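Local coordinates for metallo-beta-lactamase (Simiduia agarivorans, PDB 6MFI), which probably hydrolyses beta-lactam antibiotics as a zinc-dependent metallo-beta-lactamase of subclass B3, at residues Ala66-Ile78 with Ile93-Ile105. Sequence-based numbering, arbitrary orientation.
Sequences AILITGDAGHVLI and IARLGFSLSDVKI
With CG turned anti to the carbonyl carbon in both residues (chi1 -42° in His-75, -63° in Phe-98), the two rings of His-75 and Phe-98 meet where the beta-alpha-beta unit of strand 74-78, helix 85-95 and strand 103-107 closes. This crossover belongs to the larger sheet of the metallo-beta-lactamase fold. The rings are steeply inclined to one another, their planes 77° apart, and His-75 NE2 comes within 3.7 Å of Phe-98 CD1. Thr-70, beside His-75 in the hairpin, puts its CG2 over one face of the Phe-98 ring, 3.7 Å from the centroid, a CH-pi contact; the same methyl also covers a face of the imidazole. Tyr-57 adds an edge-to-face contact to Phe-98.

Between the strands the pairing is parallel but interrupted by a beta bulge. His-75 N donates to Asp-102 O at 2.8 Å, while His-75 O receives two N-H groups, Lys-104 N and, more weakly, Ile-105 N, and the register shifts by one residue here. Beyond the bulge, Leu-77 N binds Ile-105 O at 2.9 Å. At Gly-74 the backbones run close together, with CA 3.1 Å from Asp-102 O and Lys-104 CG packing on the same CA.

Helix 85-95 packs on the sheet face that carries Leu-68, His-75, Leu-77 and Val-103: Leu-77 CD2 approaches Ile-93 CD1, and Leu-77 CB touches Val-103 CG1 at 3.7 Å. On the other face Val-76 and Ile-105 lie side by side against Leu-175 of strand 172-175. Near Asp-102, whose CB lies off-centre over the imidazole, one water ties the turn to the histidine: it accepts from Ser-99 N and lies 2.9 Å from His-75 NE2.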
loop_
_atom_site.group_PDB
_atom_site.type_symbol
_atom_site.label_atom_id
_atom_site.label_comp_id
_atom_site.label_asym_id
_atom_site.label_seq_id
_atom_site.Cartn_x
_atom_site.Cartn_y
_atom_site.Cartn_z
ATOM N N ALA A 66 3.323 -2.094 5.531
ATOM C CA ALA A 66 2.333 -1.319 6.266
ATOM C C ALA A 66 2.995 -0.019 6.689
ATOM O O ALA A 66 4.070 -0.040 7.294
ATOM C CB ALA A 66 1.806 -2.082 7.487
ATOM N N ILE A 67 2.367 1.106 6.359
ATOM C CA ILE A 67 2.971 2.423 6.527
ATOM C C ILE A 67 2.267 3.141 7.669
ATOM O O ILE A 67 1.048 3.353 7.624
ATOM C CB ILE A 67 2.900 3.243 5.231
ATOM C CG1 ILE A 67 3.482 2.441 4.064
ATOM C CG2 ILE A 67 3.634 4.564 5.395
ATOM C CD1 ILE A 67 4.901 1.966 4.297
ATOM N N LEU A 68 3.037 3.524 8.685
ATOM C CA LEU A 68 2.537 4.273 9.830
ATOM C C LEU A 68 3.021 5.714 9.741
ATOM O O LEU A 68 4.226 5.962 9.616
ATOM C CB LEU A 68 3.000 3.639 11.144
ATOM C CG LEU A 68 2.526 4.310 12.437
ATOM C CD1 LEU A 68 1.048 4.034 12.692
ATOM C CD2 LEU A 68 3.373 3.856 13.616
ATOM N N ILE A 69 2.084 6.655 9.803
ATOM C CA ILE A 69 2.382 8.081 9.743
ATOM C C ILE A 69 1.830 8.723 11.007
ATOM O O ILE A 69 0.612 8.734 11.222
ATOM C CB ILE A 69 1.788 8.734 8.485
ATOM C CG1 ILE A 69 2.326 8.043 7.231
ATOM C CG2 ILE A 69 2.110 10.221 8.455
ATOM C CD1 ILE A 69 1.358 8.041 6.076
ATOM N N THR A 70 2.722 9.259 11.836
ATOM C CA THR A 70 2.367 9.764 13.154
ATOM C C THR A 70 2.175 11.274 13.125
ATOM O O THR A 70 2.890 11.990 12.419
ATOM C CB THR A 70 3.444 9.402 14.179
ATOM O OG1 THR A 70 4.670 10.065 13.839
ATOM C CG2 THR A 70 3.675 7.901 14.195
ATOM N N GLY A 71 1.207 11.755 13.911
ATOM C CA GLY A 71 0.930 13.172 14.017
ATOM C C GLY A 71 0.597 13.553 15.447
ATOM O O GLY A 71 0.582 12.709 16.344
ATOM N N ASP A 72 0.327 14.845 15.642
ATOM C CA ASP A 72 0.029 15.360 16.972
ATOM C C ASP A 72 -1.389 15.049 17.433
ATOM O O ASP A 72 -1.681 15.205 18.624
ATOM C CB ASP A 72 0.254 16.875 17.023
ATOM C CG ASP A 72 -0.287 17.591 15.802
ATOM O OD1 ASP A 72 0.522 18.154 15.038
ATOM O OD2 ASP A 72 -1.521 17.592 15.606
ATOM N N ALA A 73 -2.270 14.619 16.535
ATOM C CA ALA A 73 -3.654 14.304 16.872
ATOM C C ALA A 73 -4.019 12.910 16.388
ATOM O O ALA A 73 -5.120 12.672 15.884
ATOM C CB ALA A 73 -4.610 15.344 16.294
ATOM N N GLY A 74 -3.102 11.966 16.537
ATOM C CA GLY A 74 -3.314 10.602 16.104
ATOM C C GLY A 74 -2.482 10.257 14.879
ATOM O O GLY A 74 -1.850 11.105 14.250
ATOM N N HIS A 75 -2.498 8.968 14.550
ATOM C CA HIS A 75 -1.707 8.434 13.454
ATOM C C HIS A 75 -2.613 7.886 12.360
ATOM O O HIS A 75 -3.783 7.566 12.587
ATOM C CB HIS A 75 -0.758 7.327 13.935
ATOM C CG HIS A 75 -0.080 7.632 15.233
ATOM N ND1 HIS A 75 0.293 8.909 15.598
ATOM C CD2 HIS A 75 0.293 6.826 16.255
ATOM C CE1 HIS A 75 0.868 8.874 16.788
ATOM N NE2 HIS A 75 0.879 7.622 17.208
ATOM N N VAL A 76 -2.047 7.783 11.160
ATOM C CA VAL A 76 -2.691 7.144 10.020
ATOM C C VAL A 76 -1.899 5.892 9.676
ATOM O O VAL A 76 -0.664 5.915 9.648
ATOM C CB VAL A 76 -2.779 8.093 8.807
ATOM C CG1 VAL A 76 -3.458 7.399 7.637
ATOM C CG2 VAL A 76 -3.521 9.366 9.181
ATOM N N LEU A 77 -2.611 4.796 9.426
ATOM C CA LEU A 77 -1.990 3.514 9.114
ATOM C C LEU A 77 -2.550 3.011 7.794
ATOM O O LEU A 77 -3.767 2.848 7.656
ATOM C CB LEU A 77 -2.234 2.496 10.230
ATOM C CG LEU A 77 -1.706 1.080 9.990
ATOM C CD1 LEU A 77 -0.191 1.086 9.889
ATOM C CD2 LEU A 77 -2.169 0.148 11.096
ATOM N N ILE A 78 -1.669 2.769 6.827
ATOM C CA ILE A 78 -2.057 2.268 5.515
ATOM C C ILE A 78 -1.760 0.777 5.455
ATOM O O ILE A 78 -0.654 0.343 5.803
ATOM C CB ILE A 78 -1.329 3.019 4.388
ATOM C CG1 ILE A 78 -1.293 4.520 4.679
ATOM C CG2 ILE A 78 -2.001 2.750 3.049
ATOM C CD1 ILE A 78 -0.297 5.279 3.830
ATOM N N ILE A 93 4.116 -1.660 15.732
ATOM C CA ILE A 93 3.711 -0.348 16.228
ATOM C C ILE A 93 4.094 -0.195 17.694
ATOM O O ILE A 93 4.553 0.870 18.126
ATOM C CB ILE A 93 2.200 -0.136 16.007
ATOM C CG1 ILE A 93 1.882 -0.088 14.511
ATOM C CG2 ILE A 93 1.725 1.139 16.691
ATOM C CD1 ILE A 93 0.404 0.013 14.203
ATOM N N ALA A 94 3.922 -1.261 18.481
ATOM C CA ALA A 94 4.304 -1.212 19.886
ATOM C C ALA A 94 5.818 -1.171 20.059
ATOM O O ALA A 94 6.313 -0.557 21.012
ATOM C CB ALA A 94 3.715 -2.409 20.632
ATOM N N ARG A 95 6.565 -1.812 19.156
ATOM C CA ARG A 95 8.023 -1.779 19.241
ATOM C C ARG A 95 8.550 -0.357 19.098
ATOM O O ARG A 95 9.516 0.027 19.769
ATOM C CB ARG A 95 8.635 -2.684 18.173
ATOM C CG ARG A 95 8.404 -4.165 18.406
ATOM C CD ARG A 95 8.999 -5.006 17.288
ATOM N NE ARG A 95 10.451 -4.867 17.205
ATOM C CZ ARG A 95 11.251 -5.746 16.610
ATOM N NH1 ARG A 95 10.742 -6.832 16.045
ATOM N NH2 ARG A 95 12.561 -5.540 16.579
ATOM N N LEU A 96 7.928 0.439 18.228
ATOM C CA LEU A 96 8.322 1.833 18.068
ATOM C C LEU A 96 7.874 2.706 19.231
ATOM O O LEU A 96 8.336 3.847 19.340
ATOM C CB LEU A 96 7.757 2.388 16.761
ATOM C CG LEU A 96 8.341 1.827 15.465
ATOM C CD1 LEU A 96 7.414 2.115 14.297
ATOM C CD2 LEU A 96 9.726 2.399 15.207
ATOM N N GLY A 97 6.997 2.205 20.097
ATOM C CA GLY A 97 6.513 2.968 21.227
ATOM C C GLY A 97 5.230 3.728 20.991
ATOM O O GLY A 97 4.869 4.571 21.823
ATOM N N PHE A 98 4.528 3.462 19.896
ATOM C CA PHE A 98 3.295 4.161 19.568
ATOM C C PHE A 98 2.086 3.362 20.039
ATOM O O PHE A 98 2.086 2.128 20.022
ATOM C CB PHE A 98 3.198 4.419 18.064
ATOM C CG PHE A 98 4.276 5.322 17.536
ATOM C CD1 PHE A 98 4.336 6.650 17.925
ATOM C CD2 PHE A 98 5.229 4.845 16.652
ATOM C CE1 PHE A 98 5.327 7.485 17.442
ATOM C CE2 PHE A 98 6.222 5.675 16.166
ATOM C CZ PHE A 98 6.270 6.997 16.562
ATOM N N SER A 99 1.053 4.085 20.466
ATOM C CA SER A 99 -0.170 3.462 20.950
ATOM C C SER A 99 -1.071 3.089 19.781
ATOM O O SER A 99 -1.272 3.891 18.861
ATOM C CB SER A 99 -0.901 4.404 21.905
ATOM O OG SER A 99 -2.220 3.954 22.157
ATOM N N LEU A 100 -1.614 1.870 19.815
ATOM C CA LEU A 100 -2.518 1.441 18.752
ATOM C C LEU A 100 -3.806 2.253 18.764
ATOM O O LEU A 100 -4.356 2.571 17.703
ATOM C CB LEU A 100 -2.823 -0.051 18.886
ATOM C CG LEU A 100 -3.676 -0.633 17.757
ATOM C CD1 LEU A 100 -2.896 -0.659 16.452
ATOM C CD2 LEU A 100 -4.188 -2.023 18.107
ATOM N N SER A 101 -4.301 2.604 19.954
ATOM C CA SER A 101 -5.499 3.427 20.050
ATOM C C SER A 101 -5.283 4.828 19.493
ATOM O O SER A 101 -6.261 5.512 19.173
ATOM C CB SER A 101 -5.969 3.509 21.502
ATOM O OG SER A 101 -4.940 4.000 22.342
ATOM N N ASP A 102 -4.030 5.271 19.377
ATOM C CA ASP A 102 -3.733 6.549 18.743
ATOM C C ASP A 102 -3.827 6.488 17.225
ATOM O O ASP A 102 -3.825 7.541 16.578
ATOM C CB ASP A 102 -2.343 7.035 19.158
ATOM C CG ASP A 102 -2.310 7.553 20.580
ATOM O OD1 ASP A 102 -3.392 7.858 21.125
ATOM O OD2 ASP A 102 -1.205 7.658 21.153
ATOM N N VAL A 103 -3.903 5.294 16.642
ATOM C CA VAL A 103 -4.172 5.160 15.214
ATOM C C VAL A 103 -5.640 5.508 14.987
ATOM O O VAL A 103 -6.533 4.752 15.380
ATOM C CB VAL A 103 -3.847 3.751 14.706
ATOM C CG1 VAL A 103 -4.106 3.656 13.210
ATOM C CG2 VAL A 103 -2.405 3.391 15.027
ATOM N N LYS A 104 -5.894 6.656 14.359
ATOM C CA LYS A 104 -7.252 7.148 14.182
ATOM C C LYS A 104 -7.820 6.894 12.794
ATOM O O LYS A 104 -9.045 6.928 12.631
ATOM C CB LYS A 104 -7.313 8.653 14.473
ATOM C CG LYS A 104 -6.694 9.060 15.799
ATOM C CD LYS A 104 -7.368 8.359 16.966
ATOM C CE LYS A 104 -6.757 8.785 18.291
ATOM N NZ LYS A 104 -7.367 8.068 19.445
ATOM N N ILE A 105 -6.976 6.643 11.796
ATOM C CA ILE A 105 -7.423 6.489 10.415
ATOM C C ILE A 105 -6.710 5.294 9.798
ATOM O O ILE A 105 -5.492 5.150 9.936
ATOM C CB ILE A 105 -7.160 7.764 9.586
ATOM C CG1 ILE A 105 -8.025 8.919 10.097
ATOM C CG2 ILE A 105 -7.427 7.513 8.110
ATOM C CD1 ILE A 105 -7.832 10.212 9.339
HETATM O O HOH W 1 0.895 7.013 20.085
#